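Long-range contacts in 457aa long hypothetical protein (Pyrococcus horikoshii, PDB 2CSU), which is of unknown function but joins a Rossmann-type CoA-binding family domain to two flavodoxin-like domains of the succinyl-CoA ligase kind: residues I11-A16 against I69-K74; K36-P41 against I61-D66; V92-A97 against I125-V130; I155-A160 against L208-V213. All coordinates share one frame; numbering follows the deposited sequence.

Contact 1: I11-A16 against I69-K74; sequences IAVIGA and IIVVPK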
loop_
_atom_site.group_PDB
_atom_site.type_symbol
_atom_site.label_atom_id
_atom_site.label_comp_id
_atom_site.label_asym_id
_atom_site.label_seq_id
_atom_site.Cartn_x
_atom_site.Cartn_y
_atom_site.Cartn_z
ATOM N N ILE A 11 -2.890 30.804 21.422
ATOM C CA ILE A 11 -3.528 30.672 20.119
ATOM C C ILE A 11 -4.907 31.293 20.063
ATOM O O ILE A 11 -5.735 31.067 20.935
ATOM C CB ILE A 11 -3.700 29.191 19.705
ATOM C CG1 ILE A 11 -2.373 28.447 19.803
ATOM C CG2 ILE A 11 -4.264 29.117 18.296
ATOM C CD1 ILE A 11 -2.480 26.972 19.468
ATOM N N ALA A 12 -5.150 32.070 19.018
ATOM C CA ALA A 12 -6.449 32.684 18.813
ATOM C C ALA A 12 -7.067 31.998 17.606
ATOM O O ALA A 12 -6.467 31.965 16.521
ATOM C CB ALA A 12 -6.304 34.197 18.547
ATOM N N VAL A 13 -8.239 31.403 17.789
ATOM C CA VAL A 13 -8.894 30.778 16.651
ATOM C C VAL A 13 -10.035 31.705 16.293
ATOM O O VAL A 13 -11.060 31.744 16.968
ATOM C CB VAL A 13 -9.420 29.380 16.972
ATOM C CG1 VAL A 13 -10.024 28.769 15.712
ATOM C CG2 VAL A 13 -8.277 28.499 17.477
ATOM N N ILE A 14 -9.836 32.483 15.236
ATOM C CA ILE A 14 -10.838 33.449 14.823
ATOM C C ILE A 14 -11.810 32.787 13.869
ATOM O O ILE A 14 -11.474 32.475 12.736
ATOM C CB ILE A 14 -10.138 34.680 14.201
ATOM C CG1 ILE A 14 -9.034 35.139 15.169
ATOM C CG2 ILE A 14 -11.150 35.801 13.936
ATOM C CD1 ILE A 14 -8.244 36.370 14.737
ATOM N N GLY A 15 -13.020 32.550 14.352
ATOM C CA GLY A 15 -14.011 31.882 13.541
ATOM C C GLY A 15 -14.386 30.575 14.218
ATOM O O GLY A 15 -15.108 29.756 13.658
ATOM N N ALA A 16 -13.879 30.368 15.428
ATOM C CA ALA A 16 -14.220 29.156 16.174
ATOM C C ALA A 16 -15.745 29.122 16.166
ATOM O O ALA A 16 -16.400 30.160 16.343
ATOM C CB ALA A 16 -13.686 29.238 17.610
ATOM N N ILE A 69 -5.453 31.596 14.037
ATOM C CA ILE A 69 -5.924 30.847 12.893
ATOM C C ILE A 69 -7.153 31.588 12.397
ATOM O O ILE A 69 -8.129 31.754 13.138
ATOM C CB ILE A 69 -6.349 29.418 13.258
ATOM C CG1 ILE A 69 -5.291 28.740 14.150
ATOM C CG2 ILE A 69 -6.617 28.637 11.977
ATOM C CD1 ILE A 69 -3.867 28.809 13.630
ATOM N N ILE A 70 -7.108 32.056 11.156
ATOM C CA ILE A 70 -8.236 32.766 10.611
ATOM C C ILE A 70 -9.056 31.809 9.768
ATOM O O ILE A 70 -8.614 31.329 8.722
ATOM C CB ILE A 70 -7.771 33.983 9.807
ATOM C CG1 ILE A 70 -7.019 34.937 10.749
ATOM C CG2 ILE A 70 -8.963 34.668 9.165
ATOM C CD1 ILE A 70 -6.578 36.272 10.128
ATOM N N VAL A 71 -10.256 31.518 10.262
ATOM C CA VAL A 71 -11.168 30.604 9.601
ATOM C C VAL A 71 -12.562 31.205 9.519
ATOM O O VAL A 71 -13.574 30.570 9.796
ATOM C CB VAL A 71 -11.179 29.285 10.375
ATOM C CG1 VAL A 71 -11.804 29.493 11.756
ATOM C CG2 VAL A 71 -11.976 28.245 9.606
ATOM N N VAL A 72 -12.579 32.506 9.182
ATOM C CA VAL A 72 -13.842 33.175 8.922
ATOM C C VAL A 72 -14.054 33.363 7.415
ATOM O O VAL A 72 -13.174 33.117 6.604
ATOM C CB VAL A 72 -13.811 34.529 9.624
ATOM C CG1 VAL A 72 -13.762 34.324 11.136
ATOM C CG2 VAL A 72 -12.587 35.308 9.180
ATOM N N PRO A 73 -15.290 33.749 7.056
ATOM C CA PRO A 73 -15.625 34.059 5.672
ATOM C C PRO A 73 -14.703 35.123 5.059
ATOM O O PRO A 73 -14.156 35.987 5.726
ATOM C CB PRO A 73 -17.082 34.516 5.645
ATOM C CG PRO A 73 -17.741 33.981 6.915
ATOM C CD PRO A 73 -16.475 33.849 7.887
ATOM N N LYS A 74 -14.513 34.991 3.728
ATOM C CA LYS A 74 -13.539 35.811 3.015
ATOM C C LYS A 74 -13.627 37.301 3.365
ATOM O O LYS A 74 -12.633 37.960 3.636
ATOM C CB LYS A 74 -13.772 35.598 1.515
ATOM C CG LYS A 74 -12.731 36.298 0.641
ATOM C CD LYS A 74 -13.355 37.397 -0.225
ATOM C CE LYS A 74 -12.818 37.389 -1.661
ATOM N NZ LYS A 74 -13.025 38.697 -2.285
#
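Val13 pairs with Ile69 and Ile14 with Ile70 in parallel register, and three backbone hydrogen bonds close the seam: Ile69 N to Ala12 O, Ile14 N to Ile69 O, and Val71 N to Ile14 O at 2.9 Å. The pairing illustrates how a Rossmann-type fold is built, for strands 10-14 and 67-70 are the first and third in the chain yet neighbours in a five-stranded parallel sheet of order 2-1-3-4-5. Beyond the last of these bonds both chains leave the sheet. The first does so through a type II turn from Val13 to Ala16, in which Gly15 takes a positive phi of 118°.

One face of the sheet carries Val13 and Ile69, and helix 23-31 covers Val13. Val71 joins this layer, its CG1 lying 4.4 Å from Val13 CG1. The other face carries Ile14 and Ile70 under helix 74-87. There Ile14 CD1 approaches Ile70 CG1 at 4.4 Å, while Ile14 CG2 meets Val72 CG1 at 4.1 Å with the two side chains set obliquely.

The tightest packing surrounds the carbonyl of Ile14 and the start of the turn. Val71 holds CG1 between its own backbone N and carbonyl carbon (chi1 67°), a rotation that lays this methyl 3.2 Å from Ile14 O. Val72 brings its own methyl to the same oxygen, so two successive valines flank the acceptor already gripped by Val71 N. The bare alpha carbon of Gly15 completes the cluster, with Gly15 CA 3.4 Å from Val72 CG1.

Contact 2: K36-P41 against I61-D66; sequences KGKVYP and IPDEID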
loop_
_atom_site.group_PDB
_atom_site.type_symbol
_atom_site.label_atom_id
_atom_site.label_comp_id
_atom_site.label_asym_id
_atom_site.label_seq_id
_atom_site.Cartn_x
_atom_site.Cartn_y
_atom_site.Cartn_z
ATOM N N LYS A 36 0.048 22.685 25.878
ATOM C CA LYS A 36 1.335 23.330 26.098
ATOM C C LYS A 36 1.225 24.845 25.905
ATOM O O LYS A 36 2.197 25.588 25.920
ATOM C CB LYS A 36 2.355 22.738 25.128
ATOM C CG LYS A 36 3.542 22.121 25.866
ATOM C CD LYS A 36 4.827 22.161 25.044
ATOM C CE LYS A 36 5.963 21.382 25.710
ATOM N NZ LYS A 36 7.190 21.560 24.937
ATOM N N GLY A 37 -0.029 25.284 25.683
ATOM C CA GLY A 37 -0.307 26.706 25.516
ATOM C C GLY A 37 -1.820 26.937 25.506
ATOM O O GLY A 37 -2.613 26.031 25.293
ATOM N N LYS A 38 -2.218 28.195 25.783
ATOM C CA LYS A 38 -3.643 28.492 25.877
ATOM C C LYS A 38 -4.271 28.759 24.508
ATOM O O LYS A 38 -3.679 29.374 23.634
ATOM C CB LYS A 38 -3.808 29.719 26.773
ATOM C CG LYS A 38 -3.459 29.423 28.234
ATOM C CD LYS A 38 -2.846 30.635 28.943
ATOM C CE LYS A 38 -1.871 30.235 30.056
ATOM N NZ LYS A 38 -2.580 30.155 31.332
ATOM N N VAL A 39 -5.495 28.265 24.332
ATOM C CA VAL A 39 -6.242 28.427 23.092
ATOM C C VAL A 39 -7.529 29.174 23.407
ATOM O O VAL A 39 -8.299 28.745 24.265
ATOM C CB VAL A 39 -6.599 27.055 22.487
ATOM C CG1 VAL A 39 -7.326 27.229 21.154
ATOM C CG2 VAL A 39 -5.329 26.235 22.311
ATOM N N TYR A 40 -7.752 30.291 22.716
ATOM C CA TYR A 40 -8.943 31.117 22.929
ATOM C C TYR A 40 -9.854 31.145 21.705
ATOM O O TYR A 40 -9.397 31.391 20.598
ATOM C CB TYR A 40 -8.538 32.562 23.244
ATOM C CG TYR A 40 -7.557 32.711 24.375
ATOM C CD1 TYR A 40 -7.994 32.940 25.682
ATOM C CD2 TYR A 40 -6.184 32.609 24.144
ATOM C CE1 TYR A 40 -7.084 33.064 26.730
ATOM C CE2 TYR A 40 -5.267 32.729 25.183
ATOM C CZ TYR A 40 -5.722 32.955 26.472
ATOM O OH TYR A 40 -4.810 33.061 27.501
ATOM N N PRO A 41 -11.155 30.895 21.892
ATOM C CA PRO A 41 -12.076 30.919 20.751
ATOM C C PRO A 41 -12.579 32.339 20.506
ATOM O O PRO A 41 -13.122 32.980 21.415
ATOM C CB PRO A 41 -13.197 29.996 21.201
ATOM C CG PRO A 41 -13.281 30.305 22.691
ATOM C CD PRO A 41 -11.820 30.372 23.107
ATOM N N ILE A 61 -8.669 39.529 24.154
ATOM C CA ILE A 61 -7.957 38.499 24.912
ATOM C C ILE A 61 -6.879 39.097 25.839
ATOM O O ILE A 61 -5.913 39.706 25.403
ATOM C CB ILE A 61 -7.312 37.522 23.923
ATOM C CG1 ILE A 61 -8.379 36.852 23.059
ATOM C CG2 ILE A 61 -6.575 36.408 24.692
ATOM C CD1 ILE A 61 -7.777 35.842 22.077
ATOM N N PRO A 62 -7.096 38.922 27.161
ATOM C CA PRO A 62 -6.179 39.440 28.180
ATOM C C PRO A 62 -4.729 38.944 28.015
ATOM O O PRO A 62 -3.765 39.686 28.158
ATOM C CB PRO A 62 -6.732 39.027 29.546
ATOM C CG PRO A 62 -8.193 38.632 29.349
ATOM C CD PRO A 62 -8.206 38.235 27.800
ATOM N N ASP A 63 -4.585 37.632 27.758
ATOM C CA ASP A 63 -3.246 37.053 27.632
ATOM C C ASP A 63 -2.592 37.409 26.288
ATOM O O ASP A 63 -3.187 38.033 25.420
ATOM C CB ASP A 63 -3.404 35.538 27.769
ATOM C CG ASP A 63 -2.059 34.838 27.658
ATOM O OD1 ASP A 63 -1.163 35.186 28.427
ATOM O OD2 ASP A 63 -1.964 33.886 26.890
ATOM N N GLU A 64 -1.305 37.035 26.144
ATOM C CA GLU A 64 -0.618 37.330 24.890
ATOM C C GLU A 64 -0.903 36.267 23.825
ATOM O O GLU A 64 -0.965 35.076 24.101
ATOM C CB GLU A 64 0.884 37.407 25.167
ATOM C CG GLU A 64 1.479 38.764 24.784
ATOM C CD GLU A 64 1.370 39.707 25.960
ATOM O OE1 GLU A 64 2.087 39.515 26.932
ATOM O OE2 GLU A 64 0.558 40.628 25.895
ATOM N N ILE A 65 -1.118 36.740 22.586
ATOM C CA ILE A 65 -1.318 35.825 21.472
ATOM C C ILE A 65 -0.155 35.922 20.475
ATOM O O ILE A 65 0.221 36.994 20.021
ATOM C CB ILE A 65 -2.628 36.208 20.777
ATOM C CG1 ILE A 65 -3.800 36.150 21.762
ATOM C CG2 ILE A 65 -2.924 35.237 19.617
ATOM C CD1 ILE A 65 -4.044 34.739 22.311
ATOM N N ASP A 66 0.460 34.758 20.181
ATOM C CA ASP A 66 1.522 34.756 19.176
ATOM C C ASP A 66 1.137 33.961 17.925
ATOM O O ASP A 66 1.855 33.918 16.938
ATOM C CB ASP A 66 2.825 34.219 19.792
ATOM C CG ASP A 66 2.627 32.813 20.345
ATOM O OD1 ASP A 66 1.490 32.484 20.687
ATOM O OD2 ASP A 66 3.613 32.087 20.473
#
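Lys38 is the first residue of its segment to reach the loop 61-66, and it does so with its aliphatic part: Lys38 CD lies 3.9 Å from Asp63 OD2. The chain then bends, leaving Lys38 NZ 5.8 Å from Asp63 OD2, near the opposite charge without forming a salt bridge. Val39 points the other way, into the layer between the sheet and helix 23-31, where it meets Phe28 and Leu31.

Tyr40 carries most of the contact. Strand 38-42 is an outermost strand, within this chain, of the parallel Rossmann-type sheet, and the loop 61-66, on its way to strand 67-70, passes across the face on which Tyr40 stands; Ile65 also rests on Ala12 of the intervening strand. CG anti to the carbonyl carbon (chi1 -53°) carries the ring toward the loop, and chi2 of -93° turns one face to Ile61. Ile61 CG2 sits almost exactly over the centre of that face, 3.6 Å from the centroid of the Tyr40 ring and 3° off its normal, a CH-pi contact. The other branch of the isoleucine reaches back to the root of the ring, Ile61 CD1 lying 3.6 Å from Tyr40 CB. Ile65 approaches obliquely, its CD1 3.5 Å from Tyr40 CD2. Tyr40 OH makes a weak hydrogen bond to Asp63 OD2, though the position of the hydroxyl is uncertain. Pro41 turns from the loop again, toward Phe28 and Ala16.

Contact 3: V92-A97 against I125-V130; sequences VVIITA and IGPNCV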
loop_
_atom_site.group_PDB
_atom_site.type_symbol
_atom_site.label_atom_id
_atom_site.label_comp_id
_atom_site.label_asym_id
_atom_site.label_seq_id
_atom_site.Cartn_x
_atom_site.Cartn_y
_atom_site.Cartn_z
ATOM N N VAL A 92 0.211 33.963 11.493
ATOM C CA VAL A 92 -1.199 33.742 11.182
ATOM C C VAL A 92 -1.381 32.645 10.124
ATOM O O VAL A 92 -0.747 32.643 9.077
ATOM C CB VAL A 92 -1.791 35.059 10.675
ATOM C CG1 VAL A 92 -3.263 34.862 10.314
ATOM C CG2 VAL A 92 -1.676 36.126 11.750
ATOM N N VAL A 93 -2.275 31.711 10.425
ATOM C CA VAL A 93 -2.626 30.673 9.486
ATOM C C VAL A 93 -4.011 31.068 8.996
ATOM O O VAL A 93 -4.958 31.171 9.796
ATOM C CB VAL A 93 -2.747 29.283 10.132
ATOM C CG1 VAL A 93 -3.315 28.311 9.094
ATOM C CG2 VAL A 93 -1.377 28.793 10.648
ATOM N N ILE A 94 -4.120 31.308 7.695
ATOM C CA ILE A 94 -5.386 31.688 7.075
ATOM C C ILE A 94 -5.925 30.467 6.353
ATOM O O ILE A 94 -5.425 30.087 5.289
ATOM C CB ILE A 94 -5.206 32.845 6.042
ATOM C CG1 ILE A 94 -4.685 34.101 6.750
ATOM C CG2 ILE A 94 -6.548 33.162 5.357
ATOM C CD1 ILE A 94 -4.399 35.252 5.816
ATOM N N ILE A 95 -6.942 29.850 6.942
ATOM C CA ILE A 95 -7.547 28.663 6.370
ATOM C C ILE A 95 -8.449 29.050 5.216
ATOM O O ILE A 95 -8.499 28.375 4.195
ATOM C CB ILE A 95 -8.380 27.906 7.435
ATOM C CG1 ILE A 95 -7.446 27.234 8.438
ATOM C CG2 ILE A 95 -9.295 26.896 6.769
ATOM C CD1 ILE A 95 -6.538 26.187 7.828
ATOM N N THR A 96 -9.142 30.164 5.384
ATOM C CA THR A 96 -10.072 30.660 4.380
ATOM C C THR A 96 -9.552 30.772 2.946
ATOM O O THR A 96 -8.430 31.221 2.694
ATOM C CB THR A 96 -10.608 32.013 4.814
ATOM O OG1 THR A 96 -11.067 31.899 6.164
ATOM C CG2 THR A 96 -11.771 32.462 3.906
ATOM N N ALA A 97 -10.404 30.364 2.018
ATOM C CA ALA A 97 -10.145 30.435 0.587
ATOM C C ALA A 97 -10.855 31.631 -0.048
ATOM O O ALA A 97 -11.511 32.427 0.606
ATOM C CB ALA A 97 -10.638 29.138 -0.051
ATOM N N ILE A 125 0.779 31.990 6.838
ATOM C CA ILE A 125 0.723 30.752 6.072
ATOM C C ILE A 125 -0.631 30.584 5.383
ATOM O O ILE A 125 -1.687 30.704 5.992
ATOM C CB ILE A 125 0.969 29.586 7.031
ATOM C CG1 ILE A 125 2.353 29.710 7.670
ATOM C CG2 ILE A 125 0.927 28.256 6.256
ATOM C CD1 ILE A 125 2.806 28.409 8.335
ATOM N N GLY A 126 -0.574 30.334 4.062
ATOM C CA GLY A 126 -1.801 30.314 3.275
ATOM C C GLY A 126 -1.858 31.530 2.347
ATOM O O GLY A 126 -0.845 32.031 1.876
ATOM N N PRO A 127 -3.089 31.984 2.050
ATOM C CA PRO A 127 -4.314 31.389 2.569
ATOM C C PRO A 127 -4.694 30.112 1.812
ATOM O O PRO A 127 -3.875 29.455 1.181
ATOM C CB PRO A 127 -5.426 32.420 2.436
ATOM C CG PRO A 127 -5.017 33.393 1.339
ATOM C CD PRO A 127 -3.434 33.163 1.262
ATOM N N ASN A 128 -5.986 29.748 1.924
ATOM C CA ASN A 128 -6.447 28.506 1.316
ATOM C C ASN A 128 -5.544 27.329 1.691
ATOM O O ASN A 128 -4.963 26.656 0.851
ATOM C CB ASN A 128 -6.471 28.684 -0.203
ATOM C CG ASN A 128 -7.335 27.609 -0.816
ATOM O OD1 ASN A 128 -8.223 27.049 -0.180
ATOM N ND2 ASN A 128 -7.057 27.322 -2.098
ATOM N N CYS A 129 -5.401 27.124 3.013
ATOM C CA CYS A 129 -4.586 26.016 3.495
ATOM C C CYS A 129 -5.384 25.141 4.464
ATOM O O CYS A 129 -6.444 25.511 4.952
ATOM C CB CYS A 129 -3.375 26.600 4.218
ATOM S SG CYS A 129 -3.847 27.490 5.718
ATOM N N VAL A 130 -4.863 23.923 4.703
ATOM C CA VAL A 130 -5.527 23.048 5.664
ATOM C C VAL A 130 -5.018 23.287 7.087
ATOM O O VAL A 130 -5.608 22.860 8.071
ATOM C CB VAL A 130 -5.275 21.597 5.254
ATOM C CG1 VAL A 130 -5.771 20.659 6.352
ATOM C CG2 VAL A 130 -6.014 21.288 3.965
#
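Cys129 swings SG into the position between its backbone N and carbonyl carbon (chi1 66°), and Val93 places CG1 anti to its own N (chi1 172°); these rotations bring Val93 CG1 and Cys129 SG to 3.5 Å. They meet where the fourth and fifth strands of the Rossmann-type sheet run out. Val93 and Ile125 still form a parallel bridge, flanked by backbone hydrogen bonds from Ile125 N to Val92 O and from Ile94 N to Ile125 O. The second chain then turns through Gly126 and a cis peptide bond to Pro127. Ile94 and the proline ring lie side by side, unusually tightly, with Ile94 CG2 only 3.2 Å from Pro127 CB.

Asn128 N returns to the first segment, donating to Thr96 O at 3.0 Å from well above the carbonyl plane. Thr96 turns its hydroxyl elsewhere, to Val72 O in the loop after strand 67-70, so neighbouring strand ends are tied together. The end of the Ile95 side chain folds back toward Cys129: Ile95 CD1 lies 3.7 Å from Cys129 SG and comes within 3.0 Å of Cys129 O, shorter than a usual carbon-oxygen contact.

Contact 4: I155-A160 against L208-V213; sequences ISQSGA and LYIEGV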
loop_
_atom_site.group_PDB
_atom_site.type_symbol
_atom_site.label_atom_id
_atom_site.label_comp_id
_atom_site.label_asym_id
_atom_site.label_seq_id
_atom_site.Cartn_x
_atom_site.Cartn_y
_atom_site.Cartn_z
ATOM N N ILE A 155 5.595 18.885 4.239
ATOM C CA ILE A 155 5.090 20.140 3.683
ATOM C C ILE A 155 4.371 19.847 2.370
ATOM O O ILE A 155 4.969 19.366 1.403
ATOM C CB ILE A 155 6.222 21.146 3.383
ATOM C CG1 ILE A 155 7.017 21.451 4.652
ATOM C CG2 ILE A 155 5.622 22.450 2.834
ATOM C CD1 ILE A 155 8.216 22.383 4.421
ATOM N N SER A 156 3.085 20.144 2.328
ATOM C CA SER A 156 2.343 19.879 1.115
ATOM C C SER A 156 1.682 21.104 0.509
ATOM O O SER A 156 1.016 21.879 1.198
ATOM C CB SER A 156 1.296 18.797 1.356
ATOM O OG SER A 156 0.501 18.646 0.199
ATOM N N GLN A 157 1.879 21.266 -0.794
ATOM C CA GLN A 157 1.301 22.383 -1.510
ATOM C C GLN A 157 -0.132 22.031 -1.918
ATOM O O GLN A 157 -0.838 22.842 -2.483
ATOM C CB GLN A 157 2.175 22.713 -2.726
ATOM C CG GLN A 157 1.960 24.089 -3.332
ATOM C CD GLN A 157 3.113 24.507 -4.245
ATOM O OE1 GLN A 157 3.848 23.661 -4.768
ATOM N NE2 GLN A 157 3.268 25.815 -4.442
ATOM N N SER A 158 -0.552 20.809 -1.617
ATOM C CA SER A 158 -1.906 20.360 -1.907
ATOM C C SER A 158 -2.558 19.932 -0.590
ATOM O O SER A 158 -2.126 18.964 0.050
ATOM C CB SER A 158 -1.891 19.176 -2.868
ATOM O OG SER A 158 -3.183 18.595 -2.954
ATOM N N GLY A 159 -3.590 20.662 -0.182
ATOM C CA GLY A 159 -4.278 20.352 1.056
ATOM C C GLY A 159 -5.053 19.049 1.034
ATOM O O GLY A 159 -5.085 18.338 2.041
ATOM N N ALA A 160 -5.683 18.733 -0.094
ATOM C CA ALA A 160 -6.467 17.504 -0.206
ATOM C C ALA A 160 -5.534 16.303 -0.149
ATOM O O ALA A 160 -5.831 15.302 0.505
ATOM C CB ALA A 160 -7.256 17.500 -1.505
ATOM N N LEU A 208 8.412 16.675 0.885
ATOM C CA LEU A 208 7.741 17.775 0.206
ATOM C C LEU A 208 6.841 17.324 -0.931
ATOM O O LEU A 208 7.209 16.444 -1.698
ATOM C CB LEU A 208 8.771 18.756 -0.382
ATOM C CG LEU A 208 9.793 19.525 0.470
ATOM C CD1 LEU A 208 10.689 20.355 -0.458
ATOM C CD2 LEU A 208 9.085 20.440 1.459
ATOM N N TYR A 209 5.648 17.908 -1.016
ATOM C CA TYR A 209 4.768 17.636 -2.147
ATOM C C TYR A 209 4.733 18.982 -2.850
ATOM O O TYR A 209 4.052 19.907 -2.406
ATOM C CB TYR A 209 3.341 17.266 -1.760
ATOM C CG TYR A 209 2.469 17.174 -3.010
ATOM C CD1 TYR A 209 2.606 16.105 -3.894
ATOM C CD2 TYR A 209 1.568 18.187 -3.340
ATOM C CE1 TYR A 209 1.876 16.033 -5.076
ATOM C CE2 TYR A 209 0.822 18.132 -4.533
ATOM C CZ TYR A 209 0.986 17.044 -5.395
ATOM O OH TYR A 209 0.277 16.956 -6.570
ATOM N N ILE A 210 5.476 19.087 -3.944
ATOM C CA ILE A 210 5.571 20.334 -4.684
ATOM C C ILE A 210 4.790 20.402 -5.982
ATOM O O ILE A 210 4.834 19.490 -6.806
ATOM C CB ILE A 210 7.042 20.655 -5.045
ATOM C CG1 ILE A 210 7.903 20.686 -3.780
ATOM C CG2 ILE A 210 7.112 21.975 -5.794
ATOM C CD1 ILE A 210 9.379 20.545 -4.051
ATOM N N GLU A 211 4.073 21.504 -6.148
ATOM C CA GLU A 211 3.339 21.758 -7.369
ATOM C C GLU A 211 4.215 22.781 -8.085
ATOM O O GLU A 211 4.357 22.744 -9.304
ATOM C CB GLU A 211 1.952 22.317 -7.055
ATOM C CG GLU A 211 0.943 21.216 -6.771
ATOM C CD GLU A 211 -0.416 21.742 -6.372
ATOM O OE1 GLU A 211 -0.685 22.940 -6.593
ATOM O OE2 GLU A 211 -1.223 20.945 -5.848
ATOM N N GLY A 212 4.837 23.662 -7.303
ATOM C CA GLY A 212 5.823 24.572 -7.871
ATOM C C GLY A 212 6.246 25.646 -6.866
ATOM O O GLY A 212 5.484 26.085 -6.016
ATOM N N VAL A 213 7.531 26.035 -6.961
ATOM C CA VAL A 213 8.037 27.080 -6.081
ATOM C C VAL A 213 8.050 28.438 -6.786
ATOM O O VAL A 213 7.975 28.542 -8.003
ATOM C CB VAL A 213 9.458 26.700 -5.665
ATOM C CG1 VAL A 213 9.493 25.245 -5.203
ATOM C CG2 VAL A 213 10.402 26.874 -6.838
HETATM O O HOH W 1 -2.006 25.034 -4.148
#
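Gln157 grips the turn after strand 205-210 with both ends of its amide. Its OE1 accepts from two successive backbone donors, Glu211 N at 2.6 Å and Gly212 N at 2.7 Å, which arrive from the same face of the amide plane. Its NE2 donates to Gly212 O at 2.7 Å, with that oxygen almost in the amide plane, so three bonds fix the rotation of the group. This clasp sits at the strand ends of a flavodoxin-like domain, where parallel strands 152-156 and 205-210 give way to loops.

The side chain reaches that far because CG is anti to the backbone N (chi1 -162°) and the chain stays extended beyond it. Its root is held by the sheet: Gln157 N donates to Tyr209 O, and Tyr209 N to Ile155 O. One residue before the Ser156-Tyr209 pair on each strand, Ile155 and Leu208 lie side by side pointing the same way, Ile155 CB 3.5 Å from Leu208 CD2.

Farther out, Ser158 CB rests obliquely against the Tyr209 ring, 3.4 Å from Tyr209 CE2, while Glu211 OE2 lies at the ring's edge in its plane. Gly304 of the second subunit packs on both Ser158 and Tyr209. Ser158 is the N-cap of helix 159-171, its OG bonded to Leu161 N. The loop before that helix is braced by Ser156 OG, which donates to Ser158 O at 2.7 Å.

Overall arrangement
Contacts 1, 2 and 3 sample one parallel Rossmann-type sheet from its edge strand 38-42 across to strand 123-125. Contact 1 is central: its centre lies 13 Å from that of contact 2 and 10 Å from that of contact 3. Probable backbone hydrogen bonds join it to both: Ile11 N to Lys38 O on one flank and Ile70 N to Val93 O on the other. Contacts 2 and 3, with centres 19 Å apart, do not touch. Contact 4 stands in the next domain, its centre 14 Å from that of contact 3, where Val130 CG2 packs on Gly159 CA at 3.5 Å; it is also the one of the four that meets the second subunit.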